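PDB 7CO3: AlgW protein from Pseudomonas aeruginosa, which is an HtrA-type protease of the S1C family that probably cleaves proteins as a serine endopeptidase, joining a trypsin-like domain to a PDZ domain. Local coordinates for residues N68-K73 with I132-D137; D214-D219 with A258-L263; P350-S355 with A369-R374. The protein carries 1 engineered substitution. All coordinates share one frame; numbering follows the deposited sequence.

Interaction 1: residues N68-K73 with I132-D137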
ATOM      1  N   ASN B  68      15.960  14.659  -7.552  1.00 24.44           N
ATOM      2  CA  ASN B  68      15.225  14.224  -8.733  1.00 28.65           C
ATOM      3  C   ASN B  68      16.121  14.202  -9.975  1.00 33.01           C
ATOM      4  O   ASN B  68      16.954  15.091 -10.186  1.00 28.84           O
ATOM      5  CB  ASN B  68      14.019  15.141  -8.970  1.00 27.96           C
ATOM      6  CG  ASN B  68      13.036  15.132  -7.800  1.00 26.72           C
ATOM      7  OD1 ASN B  68      13.022  14.205  -7.006  1.00 28.95           O
ATOM      8  ND2 ASN B  68      12.232  16.170  -7.690  1.00 34.01           N
ATOM      9  N   LEU B  69      15.904  13.203 -10.822  1.00 25.30           N
ATOM     10  CA  LEU B  69      16.593  13.057 -12.096  1.00 30.91           C
ATOM     11  C   LEU B  69      15.571  13.209 -13.221  1.00 37.49           C
ATOM     12  O   LEU B  69      14.503  12.577 -13.183  1.00 28.85           O
ATOM     13  CB  LEU B  69      17.281  11.690 -12.227  1.00 21.84           C
ATOM     14  CG  LEU B  69      18.566  11.337 -11.441  1.00 31.53           C
ATOM     15  CD1 LEU B  69      19.179  10.079 -12.001  1.00 24.96           C
ATOM     16  CD2 LEU B  69      19.636  12.480 -11.407  1.00 30.12           C
ATOM     17  N   TYR B  70      15.917  14.035 -14.217  1.00 31.21           N
ATOM     18  CA  TYR B  70      15.162  14.230 -15.455  1.00 35.32           C
ATOM     19  C   TYR B  70      16.116  13.996 -16.608  1.00 34.08           C
ATOM     20  O   TYR B  70      17.083  14.747 -16.760  1.00 34.79           O
ATOM     21  CB  TYR B  70      14.565  15.639 -15.550  1.00 35.03           C
ATOM     22  CG  TYR B  70      13.782  16.031 -14.338  1.00 31.97           C
ATOM     23  CD1 TYR B  70      12.528  15.476 -14.089  1.00 36.78           C
ATOM     24  CD2 TYR B  70      14.297  16.926 -13.419  1.00 35.72           C
ATOM     25  CE1 TYR B  70      11.805  15.812 -12.965  1.00 33.89           C
ATOM     26  CE2 TYR B  70      13.590  17.271 -12.290  1.00 33.79           C
ATOM     27  CZ  TYR B  70      12.349  16.715 -12.066  1.00 36.33           C
ATOM     28  OH  TYR B  70      11.656  17.065 -10.949  1.00 48.40           O
ATOM     29  N   THR B  71      15.847  12.959 -17.402  1.00 36.93           N
ATOM     30  CA  THR B  71      16.731  12.509 -18.462  1.00 42.21           C
ATOM     31  C   THR B  71      16.015  12.606 -19.809  1.00 47.79           C
ATOM     32  O   THR B  71      14.813  12.331 -19.911  1.00 42.95           O
ATOM     33  CB  THR B  71      17.238  11.065 -18.208  1.00 38.21           C
ATOM     34  OG1 THR B  71      16.153  10.120 -18.259  1.00 42.04           O
ATOM     35  CG2 THR B  71      17.903  10.964 -16.857  1.00 39.25           C
ATOM     36  N   THR B  72      16.755  13.027 -20.833  1.00 45.59           N
ATOM     37  CA  THR B  72      16.253  13.056 -22.199  1.00 51.42           C
ATOM     38  C   THR B  72      17.120  12.155 -23.057  1.00 56.24           C
ATOM     39  O   THR B  72      18.347  12.155 -22.922  1.00 59.80           O
ATOM     40  CB  THR B  72      16.179  14.475 -22.761  1.00 47.17           C
ATOM     41  OG1 THR B  72      17.381  15.174 -22.428  1.00 53.41           O
ATOM     42  CG2 THR B  72      15.018  15.218 -22.150  1.00 49.62           C
ATOM     43  N   LYS B  73      16.457  11.380 -23.920  1.00 67.46           N
ATOM     44  CA  LYS B  73      17.031  10.276 -24.679  1.00 71.55           C
ATOM     45  C   LYS B  73      16.272  10.176 -25.996  1.00 81.88           C
ATOM     46  O   LYS B  73      15.248  10.828 -26.185  1.00 78.73           O
ATOM     47  CB  LYS B  73      16.921   8.959 -23.891  1.00 83.92           C
ATOM     48  CG  LYS B  73      17.640   7.773 -24.512  1.00 88.65           C
ATOM     49  CD  LYS B  73      17.009   6.448 -24.117  1.00 87.23           C
ATOM     50  CE  LYS B  73      18.018   5.305 -24.229  1.00 85.03           C
ATOM     51  NZ  LYS B  73      18.626   5.178 -25.582  1.00 84.95           N
ATOM     52  N   ILE B 132      19.559  16.021 -15.925  1.00 33.28           N
ATOM     53  CA  ILE B 132      19.416  17.109 -14.968  1.00 34.52           C
ATOM     54  C   ILE B 132      19.177  16.545 -13.570  1.00 40.06           C
ATOM     55  O   ILE B 132      18.350  15.639 -13.376  1.00 30.21           O
ATOM     56  CB  ILE B 132      18.294  18.076 -15.365  1.00 35.34           C
ATOM     57  CG1 ILE B 132      18.633  18.739 -16.708  1.00 44.39           C
ATOM     58  CG2 ILE B 132      18.089  19.117 -14.281  1.00 38.53           C
ATOM     59  CD1 ILE B 132      17.680  18.431 -17.828  1.00 52.85           C
ATOM     60  N   VAL B 133      19.912  17.092 -12.608  1.00 32.77           N
ATOM     61  CA  VAL B 133      19.783  16.793 -11.195  1.00 32.13           C
ATOM     62  C   VAL B 133      19.063  17.973 -10.559  1.00 35.76           C
ATOM     63  O   VAL B 133      19.458  19.127 -10.761  1.00 37.67           O
ATOM     64  CB  VAL B 133      21.164  16.586 -10.556  1.00 30.45           C
ATOM     65  CG1 VAL B 133      21.084  16.724  -9.073  1.00 37.60           C
ATOM     66  CG2 VAL B 133      21.786  15.254 -10.975  1.00 37.18           C
ATOM     67  N   ALA B 134      17.995  17.700  -9.812  1.00 29.28           N
ATOM     68  CA  ALA B 134      17.254  18.744  -9.117  1.00 36.29           C
ATOM     69  C   ALA B 134      17.282  18.459  -7.624  1.00 38.66           C
ATOM     70  O   ALA B 134      16.747  17.436  -7.164  1.00 32.97           O
ATOM     71  CB  ALA B 134      15.816  18.866  -9.635  1.00 41.34           C
ATOM     72  N   LEU B 135      17.882  19.377  -6.867  1.00 36.22           N
ATOM     73  CA  LEU B 135      18.059  19.168  -5.442  1.00 43.76           C
ATOM     74  C   LEU B 135      16.853  19.673  -4.669  1.00 40.47           C
ATOM     75  O   LEU B 135      16.075  20.505  -5.154  1.00 44.44           O
ATOM     76  CB  LEU B 135      19.328  19.860  -4.955  1.00 42.25           C
ATOM     77  CG  LEU B 135      20.607  19.345  -5.615  1.00 46.57           C
ATOM     78  CD1 LEU B 135      21.785  20.048  -4.989  1.00 48.04           C
ATOM     79  CD2 LEU B 135      20.739  17.835  -5.487  1.00 40.68           C
ATOM     80  N   ARG B 136      16.710  19.159  -3.444  1.00 33.46           N
ATOM     81  CA  ARG B 136      15.609  19.577  -2.579  1.00 40.82           C
ATOM     82  C   ARG B 136      15.604  21.081  -2.321  1.00 43.90           C
ATOM     83  O   ARG B 136      14.538  21.668  -2.117  1.00 40.25           O
ATOM     84  CB  ARG B 136      15.680  18.835  -1.254  1.00 37.50           C
ATOM     85  CG  ARG B 136      14.378  18.889  -0.503  1.00 38.29           C
ATOM     86  CD  ARG B 136      14.444  18.017   0.713  1.00 37.15           C
ATOM     87  NE  ARG B 136      13.515  18.455   1.742  1.00 47.68           N
ATOM     88  CZ  ARG B 136      13.892  19.022   2.877  1.00 54.36           C
ATOM     89  NH1 ARG B 136      12.984  19.399   3.764  1.00 52.86           N
ATOM     90  NH2 ARG B 136      15.182  19.214   3.121  1.00 56.30           N
ATOM     91  N   ASP B 137      16.780  21.718  -2.312  1.00 49.95           N
ATOM     92  CA  ASP B 137      16.839  23.148  -2.021  1.00 47.09           C
ATOM     93  C   ASP B 137      16.437  23.999  -3.208  1.00 46.48           C
ATOM     94  O   ASP B 137      16.380  25.221  -3.075  1.00 50.55           O
ATOM     95  CB  ASP B 137      18.237  23.550  -1.518  1.00 52.85           C
ATOM     96  CG  ASP B 137      19.350  23.317  -2.559  1.00 50.46           C
ATOM     97  OD1 ASP B 137      19.097  23.390  -3.774  1.00 49.09           O
ATOM     98  OD2 ASP B 137      20.494  23.027  -2.133  1.00 53.67           O
TER
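The ring of Tyr70 meets Ala134 at its edge: CB of Ala134 sits near the ring plane, 3.8 Å from Tyr70 CE2, while the carbonyl oxygen of Ile132 approaches obliquely. With CG beside its own backbone N (chi1 -52°), Tyr70 leans back along its strand toward Asn68, whose carboxamide ND2 makes a weak 3.4 Å hydrogen bond to Tyr70 OH. CB of Asn68 lies 4.2 Å from CB of Ala134, and Ile132 flanks the base of the tyrosine. Asn68, Tyr70, Ile132 and Ala134 all lie on one face of the sheet. This face is partly exposed; Leu106 also packs on Tyr70.

On the reverse face Leu69 and Val133 lie side by side and point the same way, Leu69 CD2 touching Val133 CG2 at 3.5 Å. Both are buried: Ala109 and Ile131 pack on Leu69, and Ala143 on Val133.

The backbones run antiparallel, 157° between strand directions. Asn68 with Ala134 and Tyr70 with Ile132 are hydrogen-bonded pairs; Leu69 with Val133 is the non-hydrogen-bonded pair between them. The bond from Ala134 N to Asn68 O is 2.8 Å long, and that from Ile132 N to Tyr70 O 2.9 Å. Ile132 O takes Tyr70 N at 3.0 Å and also receives the CA-H of Leu69, with CA 3.4 Å away.

Strands 66-72 and 130-134 are the first and last of the six-stranded antiparallel sheet, and their pairing closes it into the N-terminal barrel of the chymotrypsin-like fold. The seam is held chiefly by main-chain bonds that pair off four N-H groups and four carbonyls; the side chains add contact that is purely apolar on the buried Leu69-Val133 face and mixed with polar groups on the Tyr70 face.

Interaction 2: residues D214-D219 with A258-L263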
ATOM      1  N   ASP B 214      20.975  -9.040  -4.665  1.00 34.57           N
ATOM      2  CA  ASP B 214      20.978  -9.238  -3.218  1.00 31.97           C
ATOM      3  C   ASP B 214      19.924  -8.321  -2.575  1.00 30.26           C
ATOM      4  O   ASP B 214      20.173  -7.670  -1.566  1.00 24.33           O
ATOM      5  CB  ASP B 214      22.380  -8.985  -2.655  1.00 34.21           C
ATOM      6  CG  ASP B 214      22.568  -9.572  -1.269  1.00 44.59           C
ATOM      7  OD1 ASP B 214      21.804 -10.496  -0.916  1.00 44.62           O
ATOM      8  OD2 ASP B 214      23.491  -9.125  -0.550  1.00 54.25           O
ATOM      9  N   PHE B 215      18.726  -8.270  -3.154  1.00 29.93           N
ATOM     10  CA  PHE B 215      17.778  -7.201  -2.837  1.00 26.26           C
ATOM     11  C   PHE B 215      17.276  -7.260  -1.399  1.00 20.69           C
ATOM     12  O   PHE B 215      17.029  -8.323  -0.834  1.00 22.90           O
ATOM     13  CB  PHE B 215      16.571  -7.239  -3.784  1.00 21.31           C
ATOM     14  CG  PHE B 215      16.875  -6.825  -5.191  1.00 25.68           C
ATOM     15  CD1 PHE B 215      17.127  -5.489  -5.509  1.00 22.56           C
ATOM     16  CD2 PHE B 215      16.898  -7.751  -6.211  1.00 30.27           C
ATOM     17  CE1 PHE B 215      17.416  -5.105  -6.819  1.00 29.27           C
ATOM     18  CE2 PHE B 215      17.193  -7.362  -7.530  1.00 31.92           C
ATOM     19  CZ  PHE B 215      17.451  -6.048  -7.823  1.00 32.20           C
ATOM     20  N   ILE B 216      17.171  -6.102  -0.816  1.00 18.91           N
ATOM     21  CA  ILE B 216      16.262  -5.838   0.283  1.00 20.32           C
ATOM     22  C   ILE B 216      14.858  -5.704  -0.292  1.00 19.15           C
ATOM     23  O   ILE B 216      14.670  -5.068  -1.345  1.00 20.15           O
ATOM     24  CB  ILE B 216      16.683  -4.559   1.019  1.00 18.73           C
ATOM     25  CG1 ILE B 216      18.125  -4.699   1.535  1.00 18.84           C
ATOM     26  CG2 ILE B 216      15.750  -4.312   2.182  1.00 19.54           C
ATOM     27  CD1 ILE B 216      18.781  -3.330   1.931  1.00 17.27           C
ATOM     28  N   GLN B 217      13.881  -6.322   0.372  1.00 17.80           N
ATOM     29  CA  GLN B 217      12.464  -6.201   0.033  1.00 17.74           C
ATOM     30  C   GLN B 217      11.782  -5.282   1.053  1.00 18.11           C
ATOM     31  O   GLN B 217      12.087  -5.331   2.248  1.00 17.94           O
ATOM     32  CB  GLN B 217      11.802  -7.586  -0.019  1.00 19.98           C
ATOM     33  CG  GLN B 217      10.423  -7.610  -0.677  1.00 17.18           C
ATOM     34  CD  GLN B 217       9.772  -8.979  -0.657  1.00 22.03           C
ATOM     35  OE1 GLN B 217      10.390  -9.992  -0.998  1.00 22.64           O
ATOM     36  NE2 GLN B 217       8.496  -9.014  -0.246  1.00 17.96           N
ATOM     37  N   THR B 218      10.861  -4.418   0.602  1.00 15.45           N
ATOM     38  CA  THR B 218      10.202  -3.508   1.545  1.00 16.20           C
ATOM     39  C   THR B 218       8.760  -3.294   1.129  1.00 15.08           C
ATOM     40  O   THR B 218       8.448  -3.317  -0.058  1.00 17.81           O
ATOM     41  CB  THR B 218      10.911  -2.132   1.628  1.00 23.60           C
ATOM     42  OG1 THR B 218      10.223  -1.290   2.548  1.00 21.88           O
ATOM     43  CG2 THR B 218      10.934  -1.437   0.255  1.00 18.05           C
ATOM     44  N   ASP B 219       7.870  -3.073   2.109  1.00 13.45           N
ATOM     45  CA  ASP B 219       6.511  -2.697   1.727  1.00 17.05           C
ATOM     46  C   ASP B 219       6.291  -1.182   1.742  1.00 16.12           C
ATOM     47  O   ASP B 219       5.176  -0.749   1.488  1.00 15.05           O
ATOM     48  CB  ASP B 219       5.461  -3.436   2.566  1.00 16.28           C
ATOM     49  CG  ASP B 219       5.524  -3.095   4.055  1.00 18.41           C
ATOM     50  OD1 ASP B 219       6.475  -2.401   4.489  1.00 18.57           O
ATOM     51  OD2 ASP B 219       4.606  -3.537   4.798  1.00 22.22           O
ATOM     52  N   ALA B 258      15.191  -3.002  -3.066  1.00 20.16           N
ATOM     53  CA  ALA B 258      16.267  -2.033  -3.007  1.00 16.35           C
ATOM     54  C   ALA B 258      17.620  -2.750  -3.031  1.00 19.75           C
ATOM     55  O   ALA B 258      17.760  -3.817  -2.435  1.00 17.12           O
ATOM     56  CB  ALA B 258      16.141  -1.141  -1.747  1.00 18.61           C
ATOM     57  N   ILE B 259      18.598  -2.166  -3.736  1.00 18.55           N
ATOM     58  CA  ILE B 259      19.966  -2.696  -3.747  1.00 19.41           C
ATOM     59  C   ILE B 259      20.659  -2.321  -2.441  1.00 14.08           C
ATOM     60  O   ILE B 259      20.767  -1.143  -2.134  1.00 18.60           O
ATOM     61  CB  ILE B 259      20.737  -2.171  -4.961  1.00 22.47           C
ATOM     62  CG1 ILE B 259      20.037  -2.605  -6.246  1.00 19.19           C
ATOM     63  CG2 ILE B 259      22.202  -2.659  -4.931  1.00 17.99           C
ATOM     64  CD1 ILE B 259      20.443  -1.793  -7.511  1.00 21.40           C
ATOM     65  N   PRO B 260      21.149  -3.291  -1.675  1.00 22.54           N
ATOM     66  CA  PRO B 260      21.775  -2.988  -0.377  1.00 24.01           C
ATOM     67  C   PRO B 260      22.997  -2.078  -0.511  1.00 25.57           C
ATOM     68  O   PRO B 260      23.734  -2.127  -1.493  1.00 30.77           O
ATOM     69  CB  PRO B 260      22.208  -4.370   0.141  1.00 29.61           C
ATOM     70  CG  PRO B 260      21.555  -5.332  -0.673  1.00 27.56           C
ATOM     71  CD  PRO B 260      21.311  -4.706  -2.038  1.00 22.50           C
ATOM     72  N   THR B 261      23.206  -1.255   0.522  1.00 28.63           N
ATOM     73  CA  THR B 261      24.269  -0.256   0.522  1.00 29.07           C
ATOM     74  C   THR B 261      25.638  -0.905   0.343  1.00 31.26           C
ATOM     75  O   THR B 261      26.489  -0.380  -0.389  1.00 29.94           O
ATOM     76  CB  THR B 261      24.200   0.547   1.826  1.00 31.01           C
ATOM     77  OG1 THR B 261      23.166   1.557   1.758  1.00 30.03           O
ATOM     78  CG2 THR B 261      25.520   1.237   2.104  1.00 36.49           C
ATOM     79  N   LYS B 262      25.845  -2.065   0.982  1.00 33.86           N
ATOM     80  CA  LYS B 262      27.140  -2.748   0.935  1.00 41.41           C
ATOM     81  C   LYS B 262      27.525  -3.117  -0.494  1.00 37.50           C
ATOM     82  O   LYS B 262      28.673  -2.915  -0.903  1.00 37.77           O
ATOM     83  CB  LYS B 262      27.118  -3.993   1.828  1.00 40.32           C
ATOM     84  CG  LYS B 262      28.463  -4.775   1.883  1.00 44.76           C
ATOM     85  CD  LYS B 262      28.585  -5.597   3.167  1.00 82.51           C
ATOM     86  CE  LYS B 262      28.541  -7.100   2.896  1.00 85.30           C
ATOM     87  NZ  LYS B 262      28.625  -7.909   4.153  1.00 84.94           N
ATOM     88  N   LEU B 263      26.582  -3.669  -1.264  1.00 35.43           N
ATOM     89  CA  LEU B 263      26.819  -3.894  -2.682  1.00 32.99           C
ATOM     90  C   LEU B 263      26.998  -2.585  -3.428  1.00 34.95           C
ATOM     91  O   LEU B 263      27.917  -2.458  -4.242  1.00 38.99           O
ATOM     92  CB  LEU B 263      25.665  -4.687  -3.303  1.00 35.35           C
ATOM     93  CG  LEU B 263      25.790  -5.070  -4.781  1.00 36.02           C
ATOM     94  CD1 LEU B 263      27.162  -5.751  -4.993  1.00 46.21           C
ATOM     95  CD2 LEU B 263      24.660  -6.004  -5.217  1.00 39.03           C
TER
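Two backbone hydrogen bonds join Ile216 to Ala258, an antiparallel hydrogen-bonded pair. Ile216 O accepts Ala258 N at 2.7 Å, while Ile216 N reaches Ala258 O at 2.9 Å with a more bent N-H...O angle of 142°. Ala258 O also receives the CA-H of Phe215, the CA lying 3.4 Å off. The N-to-C directions of the short strands make 135°, well off exact antiparallel, and no further bridge forms toward the helix.

Apolar packing fills in on both sides of the sheet. The Phe215 ring lies beside Ile259, both side chains pointing the same way, with Phe215 CE1 3.7 Å from Ile259 CG1; the carbonyl group of Ala258 meets the edge of this ring, and Thr243 touches both Phe215 and Ile259. Ile216 and Pro260 instead slide past each other in opposite directions. With CG1 of Ile216 beside its backbone N (chi1 -58°) and the chain extended beyond it, CD1 reaches Pro260, 3.8 Å from CA and 4.0 Å from CB. Leu231 packs on Ile216 and Ala258.

Polar contacts lead outward: Gln217 and Asp219 hydrogen-bond to Thr193 and Met196 of the second subunit.

Pro260 occupies the N-cap position of helix 261-274, so the strand passes directly into the helix. The arrangement belongs to the second beta barrel of the chymotrypsin-like fold, where strand 215-218 bridges strands 193-204 and 256-260.

Interaction 3: residues P350-S355 with A369-R374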
ATOM      1  N   PRO B 350      41.545  -9.983 -13.855  1.00 80.81           N
ATOM      2  CA  PRO B 350      41.786 -10.490 -15.209  1.00 84.55           C
ATOM      3  C   PRO B 350      43.271 -10.608 -15.512  1.00 81.32           C
ATOM      4  O   PRO B 350      44.096  -9.844 -15.004  1.00 82.49           O
ATOM      5  CB  PRO B 350      41.110  -9.444 -16.104  1.00 85.52           C
ATOM      6  CG  PRO B 350      40.141  -8.742 -15.210  1.00 81.86           C
ATOM      7  CD  PRO B 350      40.811  -8.713 -13.869  1.00 81.11           C
ATOM      8  N   GLY B 351      43.606 -11.578 -16.357  1.00 84.55           N
ATOM      9  CA  GLY B 351      44.980 -11.855 -16.701  1.00 85.01           C
ATOM     10  C   GLY B 351      45.671 -12.835 -15.783  1.00 86.94           C
ATOM     11  O   GLY B 351      46.745 -13.350 -16.135  1.00 89.63           O
ATOM     12  N   GLN B 352      45.083 -13.118 -14.629  1.00 85.67           N
ATOM     13  CA  GLN B 352      45.658 -14.028 -13.650  1.00 81.62           C
ATOM     14  C   GLN B 352      45.383 -15.478 -14.046  1.00 84.20           C
ATOM     15  O   GLN B 352      44.355 -15.790 -14.655  1.00 84.54           O
ATOM     16  CB  GLN B 352      45.075 -13.696 -12.276  1.00 80.45           C
ATOM     17  CG  GLN B 352      44.903 -14.821 -11.299  1.00 77.83           C
ATOM     18  CD  GLN B 352      44.826 -14.278  -9.895  1.00 83.41           C
ATOM     19  OE1 GLN B 352      45.637 -13.436  -9.508  1.00 87.87           O
ATOM     20  NE2 GLN B 352      43.838 -14.731  -9.128  1.00 79.66           N
ATOM     21  N   LYS B 353      46.333 -16.357 -13.722  1.00 85.29           N
ATOM     22  CA  LYS B 353      46.235 -17.786 -13.995  1.00 86.41           C
ATOM     23  C   LYS B 353      45.690 -18.484 -12.756  1.00 82.80           C
ATOM     24  O   LYS B 353      46.275 -18.373 -11.674  1.00 84.65           O
ATOM     25  CB  LYS B 353      47.599 -18.380 -14.357  1.00 90.81           C
ATOM     26  CG  LYS B 353      48.237 -17.849 -15.629  1.00 96.73           C
ATOM     27  CD  LYS B 353      47.397 -18.152 -16.848  1.00112.20           C
ATOM     28  CE  LYS B 353      48.277 -18.368 -18.065  1.00108.81           C
ATOM     29  NZ  LYS B 353      49.550 -17.600 -17.982  1.00104.31           N
ATOM     30  N   ILE B 354      44.583 -19.207 -12.907  1.00 77.15           N
ATOM     31  CA  ILE B 354      44.058 -19.999 -11.805  1.00 79.93           C
ATOM     32  C   ILE B 354      43.591 -21.351 -12.317  1.00 77.82           C
ATOM     33  O   ILE B 354      43.203 -21.509 -13.476  1.00 75.86           O
ATOM     34  CB  ILE B 354      42.968 -19.272 -10.976  1.00 83.11           C
ATOM     35  CG1 ILE B 354      41.980 -18.393 -11.778  1.00 80.27           C
ATOM     36  CG2 ILE B 354      43.626 -18.325  -9.997  1.00 81.58           C
ATOM     37  CD1 ILE B 354      41.048 -19.024 -12.780  1.00 77.97           C
ATOM     38  N   SER B 355      43.667 -22.336 -11.435  1.00 82.35           N
ATOM     39  CA  SER B 355      43.469 -23.726 -11.807  1.00 85.68           C
ATOM     40  C   SER B 355      42.021 -24.122 -11.571  1.00 86.37           C
ATOM     41  O   SER B 355      41.350 -23.585 -10.689  1.00 84.31           O
ATOM     42  CB  SER B 355      44.394 -24.630 -11.007  1.00 83.74           C
ATOM     43  OG  SER B 355      43.877 -24.821  -9.708  1.00 81.96           O
ATOM     44  N   ALA B 369      43.136 -21.953 -16.401  1.00 80.57           N
ATOM     45  CA  ALA B 369      42.492 -20.885 -17.150  1.00 83.27           C
ATOM     46  C   ALA B 369      43.102 -19.538 -16.773  1.00 84.90           C
ATOM     47  O   ALA B 369      43.407 -19.296 -15.602  1.00 88.54           O
ATOM     48  CB  ALA B 369      40.976 -20.866 -16.890  1.00 81.41           C
ATOM     49  N   GLU B 370      43.278 -18.668 -17.773  1.00 88.12           N
ATOM     50  CA  GLU B 370      43.714 -17.291 -17.551  1.00 94.36           C
ATOM     51  C   GLU B 370      42.477 -16.417 -17.370  1.00 96.21           C
ATOM     52  O   GLU B 370      41.655 -16.310 -18.286  1.00 99.55           O
ATOM     53  CB  GLU B 370      44.572 -16.784 -18.718  1.00 95.86           C
ATOM     54  CG  GLU B 370      45.472 -15.575 -18.387  1.00 94.96           C
ATOM     55  CD  GLU B 370      46.631 -15.380 -19.373  1.00103.23           C
ATOM     56  OE1 GLU B 370      46.386 -14.928 -20.511  1.00105.46           O
ATOM     57  OE2 GLU B 370      47.794 -15.663 -19.009  1.00104.06           O
ATOM     58  N   VAL B 371      42.339 -15.803 -16.191  1.00 86.94           N
ATOM     59  CA  VAL B 371      41.142 -15.016 -15.895  1.00 84.18           C
ATOM     60  C   VAL B 371      41.016 -13.880 -16.898  1.00 89.71           C
ATOM     61  O   VAL B 371      41.883 -13.001 -16.972  1.00 91.21           O
ATOM     62  CB  VAL B 371      41.182 -14.453 -14.471  1.00 81.42           C
ATOM     63  CG1 VAL B 371      39.949 -13.557 -14.242  1.00 84.55           C
ATOM     64  CG2 VAL B 371      41.238 -15.555 -13.467  1.00 77.35           C
ATOM     65  N   GLY B 372      39.931 -13.881 -17.668  1.00 87.35           N
ATOM     66  CA  GLY B 372      39.623 -12.775 -18.548  1.00 90.99           C
ATOM     67  C   GLY B 372      38.846 -11.655 -17.844  1.00 91.54           C
ATOM     68  O   GLY B 372      38.486 -11.758 -16.673  1.00 89.01           O
ATOM     69  N   LEU B 373      38.621 -10.568 -18.592  1.00 91.01           N
ATOM     70  CA  LEU B 373      37.708  -9.485 -18.219  1.00 88.61           C
ATOM     71  C   LEU B 373      36.300  -9.784 -18.720  1.00 98.88           C
ATOM     72  O   LEU B 373      36.114 -10.174 -19.882  1.00107.84           O
ATOM     73  CB  LEU B 373      38.158  -8.156 -18.844  1.00 87.96           C
ATOM     74  CG  LEU B 373      37.183  -6.954 -18.897  1.00 83.38           C
ATOM     75  CD1 LEU B 373      37.873  -5.627 -18.581  1.00 80.63           C
ATOM     76  CD2 LEU B 373      36.430  -6.783 -20.224  1.00 86.64           C
ATOM     77  N   ARG B 374      35.252  -9.533 -17.822  1.00 90.53           N
ATOM     78  CA  ARG B 374      33.920  -9.807 -18.349  1.00 90.74           C
ATOM     79  C   ARG B 374      33.466  -8.654 -19.234  1.00 89.97           C
ATOM     80  O   ARG B 374      33.605  -7.491 -18.841  1.00 85.97           O
ATOM     81  CB  ARG B 374      32.921 -10.030 -17.232  1.00 81.31           C
ATOM     82  CG  ARG B 374      31.514 -10.159 -17.730  1.00 82.79           C
ATOM     83  CD  ARG B 374      30.460 -10.480 -16.602  1.00 70.45           C
ATOM     84  NE  ARG B 374      30.432 -11.667 -15.764  1.00 67.01           N
ATOM     85  CZ  ARG B 374      29.328 -12.346 -15.569  1.00 70.32           C
ATOM     86  NH1 ARG B 374      28.195 -11.908 -16.072  1.00 62.55           N
ATOM     87  NH2 ARG B 374      29.334 -13.469 -14.828  1.00 65.42           N
TER
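Ala369 opens the contact by exchanging two backbone hydrogen bonds with Ile354: its O takes Ile354 N at 2.9 Å, and its N gives to Ile354 O at 3.0 Å. Glu370, next, pairs with Lys353 in a non-hydrogen-bonded position. Its CG lies anti to the backbone N (chi1 -160°), and the carboxylate meets the bent, obliquely crossing lysine in a salt bridge, Glu370 OE2 to Lys353 NZ 2.8 Å, weak as a hydrogen bond. Both residues are solvent-exposed.

Val371 turns its side chain to the other segment. CG2 presses on Ile354 CG1 at 3.4 Å, tighter than usual for carbons; Ile354 places CG1 there in the crowded position between its backbone N and carbonyl carbon (chi1 38°). CG1 of Val371 lies 3.7 Å from Pro350 CA. Val371 N gives to Gln352 O; the bond from Gly351 N to Val371 O is modelled so short that its length is doubtful. The pairing, with Gly351 at positive phi (89°) and Gln352 after it, both facing Val371, is consistent with a G1 beta bulge.

At Gly372 the carbonyl O meets Pro350 CB at 3.5 Å, and Leu373 CB then rests 4.2 Å from Pro350 CG. Arg374 leads away from the hairpin to form a salt bridge with Glu151 and a weak hydrogen bond to the bound peptide backbone.

The PDZ hairpin is thus held along its backbone and by a buried Val371 wedged between Pro350 and Ile354, whereas the solvent-facing Lys353-Glu370 pair probably contributes modestly, since water would screen its charges.

How the interactions relate
From the N terminus the three contacts close one after another, none nested in or crossing another. Interaction 1 comes first, spanning 58 intervening residues to join the first and last strands in the order of the first barrel's sheet. Interaction 2 follows, closing a 38-residue loop in the second barrel, near the centre of the chain; its centre is about 23 Å from that of interaction 1. Helix 261-274 then carries the chain toward the PDZ domain, where interaction 3 bridges just 13 residues within a hairpin. Interactions 1 and 3 lie on opposite sides of the chain's centre, about 40 Å between their centres. No two of the contacts touch, and each joins strands within a separate part of the fold.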